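Local coordinates for Os03g0854200 protein (Oryza sativa Japonica Group, PDB 3HKM), which probably serves as a 3'-to-5' exoribonuclease component of the exosome, binds double-stranded DNA and single-stranded RNA, and in vitro cleaves DNA hydrolytically and RNA phosphorolytically, at residues E58-E63 with P98-S103; S90-T95 with I132-L137; S165-V170 with S197-V202. One frame throughout, in Å; residues are numbered along the deposited sequence.

The RNase PH-type fold of this chain carries two sheets, and interactions 1 and 3 each lie in one of them. Interaction 1 pairs two strands of the mixed five-stranded sheet, and interaction 2 fastens the end of helix 77-91, which connects those strands, to the loop that leads into the second, antiparallel sheet. The two touch, with centres about 11 Å apart, and their segments alternate along the chain. Interaction 3 comes later in sequence, at strand 197-201, an outermost strand of the second sheet within this chain; its centre lies about 24 Å from that of interaction 2 and about 29 Å from that of interaction 1. Interaction 2 thus sits next to the first sheet and leads on, through strand 138-145, to the second.

Interaction 1: residues E58-E63 with P98-S103; sequences EKASIE and PNTTTS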
loop_
_atom_site.group_PDB
_atom_site.type_symbol
_atom_site.label_atom_id
_atom_site.label_comp_id
_atom_site.label_asym_id
_atom_site.label_seq_id
_atom_site.Cartn_x
_atom_site.Cartn_y
_atom_site.Cartn_z
ATOM N N GLU A 58 5.936 24.517 8.027
ATOM C CA GLU A 58 5.275 24.526 9.331
ATOM C C GLU A 58 4.832 23.115 9.730
ATOM O O GLU A 58 4.672 22.814 10.917
ATOM C CB GLU A 58 4.074 25.473 9.325
ATOM C CG GLU A 58 4.368 26.880 8.801
ATOM C CD GLU A 58 5.188 27.734 9.765
ATOM O OE1 GLU A 58 5.623 28.832 9.355
ATOM O OE2 GLU A 58 5.402 27.321 10.927
ATOM N N LYS A 59 4.627 22.264 8.728
ATOM C CA LYS A 59 4.285 20.859 8.936
ATOM C C LYS A 59 5.328 19.977 8.246
ATOM O O LYS A 59 6.028 20.439 7.341
ATOM C CB LYS A 59 2.892 20.559 8.369
ATOM C CG LYS A 59 1.733 21.076 9.208
ATOM C CD LYS A 59 0.400 20.895 8.481
ATOM C CE LYS A 59 0.284 21.810 7.261
ATOM N NZ LYS A 59 0.000 23.235 7.619
ATOM N N ALA A 60 5.439 18.718 8.673
ATOM C CA ALA A 60 6.386 17.788 8.058
ATOM C C ALA A 60 5.975 17.407 6.628
ATOM O O ALA A 60 4.793 17.274 6.319
ATOM C CB ALA A 60 6.552 16.538 8.916
ATOM N N SER A 61 6.966 17.242 5.761
ATOM C CA SER A 61 6.728 16.862 4.371
ATOM C C SER A 61 6.970 15.378 4.160
ATOM O O SER A 61 7.947 14.821 4.666
ATOM C CB SER A 61 7.641 17.651 3.428
ATOM O OG SER A 61 7.472 19.045 3.606
ATOM N N ILE A 62 6.071 14.746 3.413
ATOM C CA ILE A 62 6.255 13.372 2.971
ATOM C C ILE A 62 6.231 13.396 1.448
ATOM O O ILE A 62 5.305 13.943 0.854
ATOM C CB ILE A 62 5.163 12.416 3.532
ATOM C CG1 ILE A 62 5.479 12.018 4.981
ATOM C CG2 ILE A 62 5.083 11.145 2.703
ATOM C CD1 ILE A 62 5.212 13.093 6.009
ATOM N N GLU A 63 7.267 12.843 0.822
ATOM C CA GLU A 63 7.371 12.824 -0.633
ATOM C C GLU A 63 7.585 11.398 -1.138
ATOM O O GLU A 63 8.173 10.582 -0.434
ATOM C CB GLU A 63 8.513 13.738 -1.089
ATOM C CG GLU A 63 8.435 15.122 -0.463
ATOM C CD GLU A 63 9.241 16.165 -1.216
ATOM O OE1 GLU A 63 10.218 15.781 -1.892
ATOM O OE2 GLU A 63 8.900 17.368 -1.115
ATOM N N PRO A 98 8.199 19.308 12.234
ATOM C CA PRO A 98 8.040 20.425 11.297
ATOM C C PRO A 98 9.362 20.781 10.634
ATOM O O PRO A 98 10.424 20.486 11.200
ATOM C CB PRO A 98 7.588 21.576 12.197
ATOM C CG PRO A 98 7.017 20.915 13.411
ATOM C CD PRO A 98 7.848 19.692 13.609
ATOM N N ASN A 99 9.284 21.419 9.466
ATOM C CA ASN A 99 10.459 21.750 8.657
ATOM C C ASN A 99 11.344 20.538 8.437
ATOM O O ASN A 99 12.538 20.561 8.723
ATOM C CB ASN A 99 11.262 22.893 9.276
ATOM C CG ASN A 99 12.324 23.441 8.338
ATOM O OD1 ASN A 99 13.343 23.958 8.785
ATOM N ND2 ASN A 99 12.092 23.332 7.037
ATOM N N THR A 100 10.736 19.480 7.916
ATOM C CA THR A 100 11.417 18.211 7.734
ATOM C C THR A 100 10.852 17.495 6.501
ATOM O O THR A 100 9.680 17.631 6.186
ATOM C CB THR A 100 11.249 17.349 9.006
ATOM O OG1 THR A 100 12.517 16.829 9.416
ATOM C CG2 THR A 100 10.240 16.235 8.805
ATOM N N THR A 101 11.686 16.748 5.794
ATOM C CA THR A 101 11.202 15.997 4.644
ATOM C C THR A 101 11.548 14.520 4.767
ATOM O O THR A 101 12.708 14.154 4.966
ATOM C CB THR A 101 11.765 16.538 3.310
ATOM O OG1 THR A 101 11.491 17.941 3.198
ATOM C CG2 THR A 101 11.139 15.812 2.131
ATOM N N THR A 102 10.526 13.680 4.649
ATOM C CA THR A 102 10.709 12.242 4.589
ATOM C C THR A 102 10.422 11.756 3.167
ATOM O O THR A 102 9.313 11.901 2.665
ATOM C CB THR A 102 9.798 11.542 5.611
ATOM O OG1 THR A 102 10.125 12.008 6.928
ATOM C CG2 THR A 102 9.962 10.035 5.554
ATOM N N SER A 103 11.434 11.195 2.514
ATOM C CA SER A 103 11.280 10.737 1.142
ATOM C C SER A 103 11.101 9.232 1.079
ATOM O O SER A 103 11.932 8.474 1.576
ATOM C CB SER A 103 12.480 11.146 0.285
ATOM O OG SER A 103 12.743 12.533 0.407
#
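Ser61, Ile62 and Glu63 run parallel to Thr101, Thr102 and Ser103. Three backbone hydrogen bonds join the strands: Ser61 N gives to Thr100 O, Ser61 O receives Thr102 N at 2.8 Å, and Glu63 N gives to Thr102 O. All three are nearly straight, and CA-H...O contacts fill in between them, such as Ile62 CA to Thr102 O at 3.4 Å.

Side-chain contact is mostly apolar. On one face the CG2 methyl of Thr101 meets Glu63 CG at 3.8 Å, the two side chains crossing at a slant. Thr101 OG1, anti to its own carbonyl carbon (chi1 -54°), lies 3.9 Å from Ser61 CB while hydrogen-bonding Gly50 O. An alanine here is likely to leave Gly50 O without that donor and to uncover the CG of Glu63. Toward the 58-60 end, Ala60 CB touches Thr100 CG2 at 3.7 Å, and Pro98 CB rests on Glu58 O.

These are the two strands of a beta-alpha-beta crossover through helix 77-91, whose Leu88 packs on Ile62. Strand 61-67 is outermost in the sheet within this chain; strand 100-110 has strand 38-49 along its other side, where Thr102 touches Val44 and Pro47.

Interaction 2: residues S90-T95 with I132-L137; sequences SICLLT and IPLKHL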
loop_
_atom_site.group_PDB
_atom_site.type_symbol
_atom_site.label_atom_id
_atom_site.label_comp_id
_atom_site.label_asym_id
_atom_site.label_seq_id
_atom_site.Cartn_x
_atom_site.Cartn_y
_atom_site.Cartn_z
ATOM N N SER A 90 -1.536 11.076 4.471
ATOM C CA SER A 90 -2.717 10.872 5.298
ATOM C C SER A 90 -2.415 10.218 6.649
ATOM O O SER A 90 -2.861 10.704 7.695
ATOM C CB SER A 90 -3.747 10.029 4.540
ATOM O OG SER A 90 -4.860 9.733 5.359
ATOM N N ILE A 91 -1.664 9.121 6.634
ATOM C CA ILE A 91 -1.453 8.357 7.862
ATOM C C ILE A 91 -0.335 8.909 8.726
ATOM O O ILE A 91 -0.293 8.643 9.914
ATOM C CB ILE A 91 -1.169 6.865 7.591
ATOM C CG1 ILE A 91 0.286 6.666 7.160
ATOM C CG2 ILE A 91 -2.163 6.286 6.580
ATOM C CD1 ILE A 91 0.662 5.212 6.931
ATOM N N CYS A 92 0.569 9.672 8.126
ATOM C CA CYS A 92 1.691 10.242 8.861
ATOM C C CYS A 92 1.236 11.373 9.768
ATOM O O CYS A 92 0.433 12.218 9.363
ATOM C CB CYS A 92 2.769 10.746 7.894
ATOM S SG CYS A 92 3.783 9.438 7.139
ATOM N N LEU A 93 1.737 11.390 11.002
ATOM C CA LEU A 93 1.493 12.534 11.874
ATOM C C LEU A 93 2.471 13.668 11.527
ATOM O O LEU A 93 3.683 13.552 11.730
ATOM C CB LEU A 93 1.583 12.142 13.349
ATOM C CG LEU A 93 1.026 13.208 14.298
ATOM C CD1 LEU A 93 -0.214 13.855 13.691
ATOM C CD2 LEU A 93 0.718 12.630 15.676
ATOM N N LEU A 94 1.930 14.764 11.004
ATOM C CA LEU A 94 2.732 15.790 10.338
ATOM C C LEU A 94 3.197 16.899 11.272
ATOM O O LEU A 94 4.074 17.696 10.931
ATOM C CB LEU A 94 1.958 16.381 9.147
ATOM C CG LEU A 94 0.496 16.827 9.342
ATOM C CD1 LEU A 94 -0.461 15.685 9.768
ATOM C CD2 LEU A 94 0.408 17.988 10.320
ATOM N N THR A 95 2.601 16.933 12.454
ATOM C CA THR A 95 2.843 17.988 13.422
ATOM C C THR A 95 4.051 17.717 14.333
ATOM O O THR A 95 4.475 18.593 15.084
ATOM C CB THR A 95 1.577 18.198 14.283
ATOM O OG1 THR A 95 1.852 19.121 15.343
ATOM C CG2 THR A 95 1.108 16.873 14.870
ATOM N N ILE A 132 9.099 6.897 11.563
ATOM C CA ILE A 132 8.311 8.041 11.132
ATOM C C ILE A 132 7.013 7.976 11.902
ATOM O O ILE A 132 6.326 6.958 11.874
ATOM C CB ILE A 132 7.992 7.977 9.630
ATOM C CG1 ILE A 132 9.245 7.642 8.807
ATOM C CG2 ILE A 132 7.337 9.270 9.163
ATOM C CD1 ILE A 132 10.371 8.630 8.946
ATOM N N PRO A 133 6.669 9.056 12.608
ATOM C CA PRO A 133 5.441 9.067 13.414
ATOM C C PRO A 133 4.172 8.916 12.559
ATOM O O PRO A 133 3.911 9.734 11.678
ATOM C CB PRO A 133 5.481 10.447 14.092
ATOM C CG PRO A 133 6.909 10.876 14.022
ATOM C CD PRO A 133 7.445 10.301 12.750
ATOM N N LEU A 134 3.388 7.875 12.828
ATOM C CA LEU A 134 2.140 7.646 12.112
ATOM C C LEU A 134 0.935 7.888 13.021
ATOM O O LEU A 134 1.025 7.695 14.239
ATOM C CB LEU A 134 2.098 6.213 11.592
ATOM C CG LEU A 134 2.584 5.850 10.183
ATOM C CD1 LEU A 134 3.844 6.590 9.773
ATOM C CD2 LEU A 134 2.775 4.336 10.085
ATOM N N LYS A 135 -0.188 8.313 12.433
ATOM C CA LYS A 135 -1.464 8.407 13.153
ATOM C C LYS A 135 -2.010 7.004 13.449
ATOM O O LYS A 135 -2.656 6.763 14.466
ATOM C CB LYS A 135 -2.508 9.162 12.321
ATOM C CG LYS A 135 -2.221 10.627 12.015
ATOM C CD LYS A 135 -3.444 11.234 11.333
ATOM C CE LYS A 135 -3.139 12.529 10.589
ATOM N NZ LYS A 135 -3.140 13.735 11.477
ATOM N N HIS A 136 -1.755 6.088 12.523
ATOM C CA HIS A 136 -2.262 4.725 12.587
ATOM C C HIS A 136 -1.626 3.946 11.446
ATOM O O HIS A 136 -1.057 4.535 10.524
ATOM C CB HIS A 136 -3.783 4.711 12.420
ATOM C CG HIS A 136 -4.270 5.635 11.349
ATOM N ND1 HIS A 136 -4.065 5.390 10.008
ATOM C CD2 HIS A 136 -4.923 6.819 11.419
ATOM C CE1 HIS A 136 -4.581 6.377 9.297
ATOM N NE2 HIS A 136 -5.108 7.257 10.129
ATOM N N LEU A 137 -1.719 2.623 11.516
ATOM C CA LEU A 137 -1.283 1.757 10.423
ATOM C C LEU A 137 -2.194 1.904 9.202
ATOM O O LEU A 137 -3.391 2.154 9.337
ATOM C CB LEU A 137 -1.312 0.294 10.869
ATOM C CG LEU A 137 -0.062 -0.370 11.437
ATOM C CD1 LEU A 137 0.617 0.489 12.489
ATOM C CD2 LEU A 137 -0.421 -1.739 11.983
HETATM O O HOH W 1 5.133 11.501 10.367
#
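Ile91 and Leu93 hold the 132-137 loop through two backbone hydrogen bonds. Lys135 N reaches Ile91 O at 2.5 Å, a length whose exact value is doubtful, and Leu93 N gives to Pro133 O at 2.8 Å. Between them Cys92 and Leu134 face each other as a single bridge. Pro133 O also accepts from a water that donates to Leu93 O at 2.9 Å, so one carbonyl is held twice.

Cys92 is where the chain leaves helix 77-91, and the loop opposite connects helix 115-130 to strand 138-145. The contact therefore ties the exit of one helix of the RNase PH fold to the connection that follows another.

Among the apolar contacts, Ile91 and Leu134 lie alongside each other, CD1 of the first 3.8 Å from CG of the second, and both touch Leu127 of helix 115-130. Cys92 SG meets Leu134 CD1 at 3.9 Å. With CG1 of Ile91 between its backbone N and carbonyl carbon (chi1 79°), the CG2 branch is turned to His136, 3.6 Å from CE1.

Lys135 lays its methylenes along the turning backbone, CE 3.4 Å from Ser90 O. A bend at chi4 (-83°) then brings NZ to the CD1 methyls of Leu93 and Leu94.

Interaction 3: residues S165-V170 with S197-V202; sequences SFAHLV and SITHGV
Strand 165-170 runs antiparallel to strand 197-201, their axes 4.5 Å apart at closest, with His168 N giving an almost straight 2.8 Å bond to Ile198 O, Ile198 N returning one to His168 O, and His200 N bonding to Phe166 O, while the reverse bond from Phe166 N to His200 O is longer and bent. At Gly201 the positive phi (95°) would jam a CB against the preceding carbonyl oxygen.

One face carries an aromatic cluster of Phe166, His168 and His200. Phe166 has CG placed between its backbone N and carbonyl carbon (chi1 60°), and this swings the ring across the strand gap: CE2 comes 3.4 Å from His200 CB, and His200 O sits over the centre of one ring face. The Phe166 and His200 rings themselves meet rim to rim. His200 instead turns its edge toward the face of His168, offset, with the ring planes at 66°. Ile198 runs alongside His168, CG2 to CB at 3.8 Å.

On the other face, Ala167 CB touches Thr199 CG2 at 3.6 Å, and Leu169 CD2 presses on Ser197 CB at 3.5 Å, tighter than usual for two carbons. Helix 205-229 covers this side, with Cys211 and Ile212 against Leu169 and Tyr208 bonded to Ser197 OG.

His168 ND1 and His200 NE2 are too far apart to bond directly, but a single water joins them, 2.9 Å from the first and 2.6 Å from the second, lying in the plane of the His200 ring. Strand 197-201, an outermost strand of the sheet within this chain, is thus held by backbone bonds, by apolar packing under the helix, and on its aromatic face by a water-mediated polar link that probably helps fix how the two imidazoles are turned.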
loop_
_atom_site.group_PDB
_atom_site.type_symbol
_atom_site.label_atom_id
_atom_site.label_comp_id
_atom_site.label_asym_id
_atom_site.label_seq_id
_atom_site.Cartn_x
_atom_site.Cartn_y
_atom_site.Cartn_z
ATOM N N SER A 165 -15.119 -5.654 -11.891
ATOM C CA SER A 165 -15.232 -4.726 -10.781
ATOM C C SER A 165 -14.085 -4.969 -9.829
ATOM O O SER A 165 -13.664 -6.105 -9.633
ATOM C CB SER A 165 -16.545 -4.945 -10.019
ATOM O OG SER A 165 -17.685 -4.884 -10.859
ATOM N N PHE A 166 -13.581 -3.898 -9.233
ATOM C CA PHE A 166 -12.715 -4.052 -8.075
ATOM C C PHE A 166 -12.378 -2.750 -7.353
ATOM O O PHE A 166 -12.599 -1.659 -7.866
ATOM C CB PHE A 166 -11.468 -4.892 -8.394
ATOM C CG PHE A 166 -10.596 -4.329 -9.469
ATOM C CD1 PHE A 166 -10.539 -4.934 -10.717
ATOM C CD2 PHE A 166 -9.800 -3.223 -9.223
ATOM C CE1 PHE A 166 -9.719 -4.431 -11.708
ATOM C CE2 PHE A 166 -8.972 -2.708 -10.213
ATOM C CZ PHE A 166 -8.931 -3.316 -11.458
ATOM N N ALA A 167 -11.865 -2.892 -6.140
ATOM C CA ALA A 167 -11.613 -1.753 -5.286
ATOM C C ALA A 167 -10.252 -1.898 -4.628
ATOM O O ALA A 167 -9.848 -2.989 -4.254
ATOM C CB ALA A 167 -12.698 -1.651 -4.232
ATOM N N HIS A 168 -9.536 -0.791 -4.509
ATOM C CA HIS A 168 -8.367 -0.754 -3.651
ATOM C C HIS A 168 -8.793 -0.138 -2.334
ATOM O O HIS A 168 -9.081 1.051 -2.275
ATOM C CB HIS A 168 -7.255 0.081 -4.279
ATOM C CG HIS A 168 -6.637 -0.547 -5.490
ATOM N ND1 HIS A 168 -5.979 0.186 -6.455
ATOM C CD2 HIS A 168 -6.586 -1.838 -5.897
ATOM C CE1 HIS A 168 -5.542 -0.630 -7.401
ATOM N NE2 HIS A 168 -5.897 -1.862 -7.085
ATOM N N LEU A 169 -8.864 -0.948 -1.283
ATOM C CA LEU A 169 -9.247 -0.424 0.025
ATOM C C LEU A 169 -8.042 -0.336 0.947
ATOM O O LEU A 169 -7.150 -1.182 0.915
ATOM C CB LEU A 169 -10.348 -1.271 0.675
ATOM C CG LEU A 169 -11.626 -1.508 -0.142
ATOM C CD1 LEU A 169 -12.585 -2.426 0.611
ATOM C CD2 LEU A 169 -12.310 -0.200 -0.539
ATOM N N VAL A 170 -8.013 0.715 1.754
ATOM C CA VAL A 170 -6.978 0.858 2.756
ATOM C C VAL A 170 -7.607 1.285 4.073
ATOM O O VAL A 170 -8.275 2.312 4.177
ATOM C CB VAL A 170 -5.770 1.727 2.263
ATOM C CG1 VAL A 170 -6.118 2.465 0.980
ATOM C CG2 VAL A 170 -5.238 2.645 3.360
ATOM N N SER A 197 -10.202 4.866 -0.661
ATOM C CA SER A 197 -10.696 3.768 -1.482
ATOM C C SER A 197 -10.835 4.226 -2.922
ATOM O O SER A 197 -11.357 5.303 -3.196
ATOM C CB SER A 197 -12.033 3.233 -0.975
ATOM O OG SER A 197 -13.097 3.752 -1.737
ATOM N N ILE A 198 -10.344 3.408 -3.843
ATOM C CA ILE A 198 -10.479 3.708 -5.262
ATOM C C ILE A 198 -10.970 2.482 -6.018
ATOM O O ILE A 198 -10.379 1.410 -5.927
ATOM C CB ILE A 198 -9.177 4.305 -5.868
ATOM C CG1 ILE A 198 -9.186 4.203 -7.391
ATOM C CG2 ILE A 198 -7.951 3.661 -5.273
ATOM C CD1 ILE A 198 -8.203 5.142 -8.062
ATOM N N THR A 199 -12.082 2.644 -6.734
ATOM C CA THR A 199 -12.691 1.529 -7.444
ATOM C C THR A 199 -12.450 1.657 -8.940
ATOM O O THR A 199 -12.294 2.759 -9.460
ATOM C CB THR A 199 -14.198 1.420 -7.158
ATOM O OG1 THR A 199 -14.850 2.625 -7.574
ATOM C CG2 THR A 199 -14.446 1.202 -5.666
ATOM N N HIS A 200 -12.403 0.516 -9.618
ATOM C CA HIS A 200 -12.153 0.476 -11.051
ATOM C C HIS A 200 -13.157 -0.447 -11.717
ATOM O O HIS A 200 -13.200 -1.641 -11.421
ATOM C CB HIS A 200 -10.741 -0.039 -11.344
ATOM C CG HIS A 200 -9.642 0.836 -10.814
ATOM N ND1 HIS A 200 -9.172 1.938 -11.496
ATOM C CD2 HIS A 200 -8.909 0.756 -9.679
ATOM C CE1 HIS A 200 -8.200 2.502 -10.802
ATOM N NE2 HIS A 200 -8.023 1.806 -9.694
ATOM N N GLY A 201 -13.956 0.106 -12.625
ATOM C CA GLY A 201 -14.948 -0.676 -13.336
ATOM C C GLY A 201 -16.285 -0.579 -12.637
ATOM O O GLY A 201 -16.405 0.149 -11.653
ATOM N N VAL A 202 -17.283 -1.310 -13.129
ATOM C CA VAL A 202 -18.633 -1.201 -12.579
ATOM C C VAL A 202 -18.643 -1.532 -11.098
ATOM O O VAL A 202 -18.043 -2.514 -10.656
ATOM C CB VAL A 202 -19.654 -2.097 -13.302
ATOM C CG1 VAL A 202 -19.488 -3.545 -12.884
ATOM C CG2 VAL A 202 -21.060 -1.636 -12.977
HETATM O O HOH W 2 -6.241 2.673 -7.945
#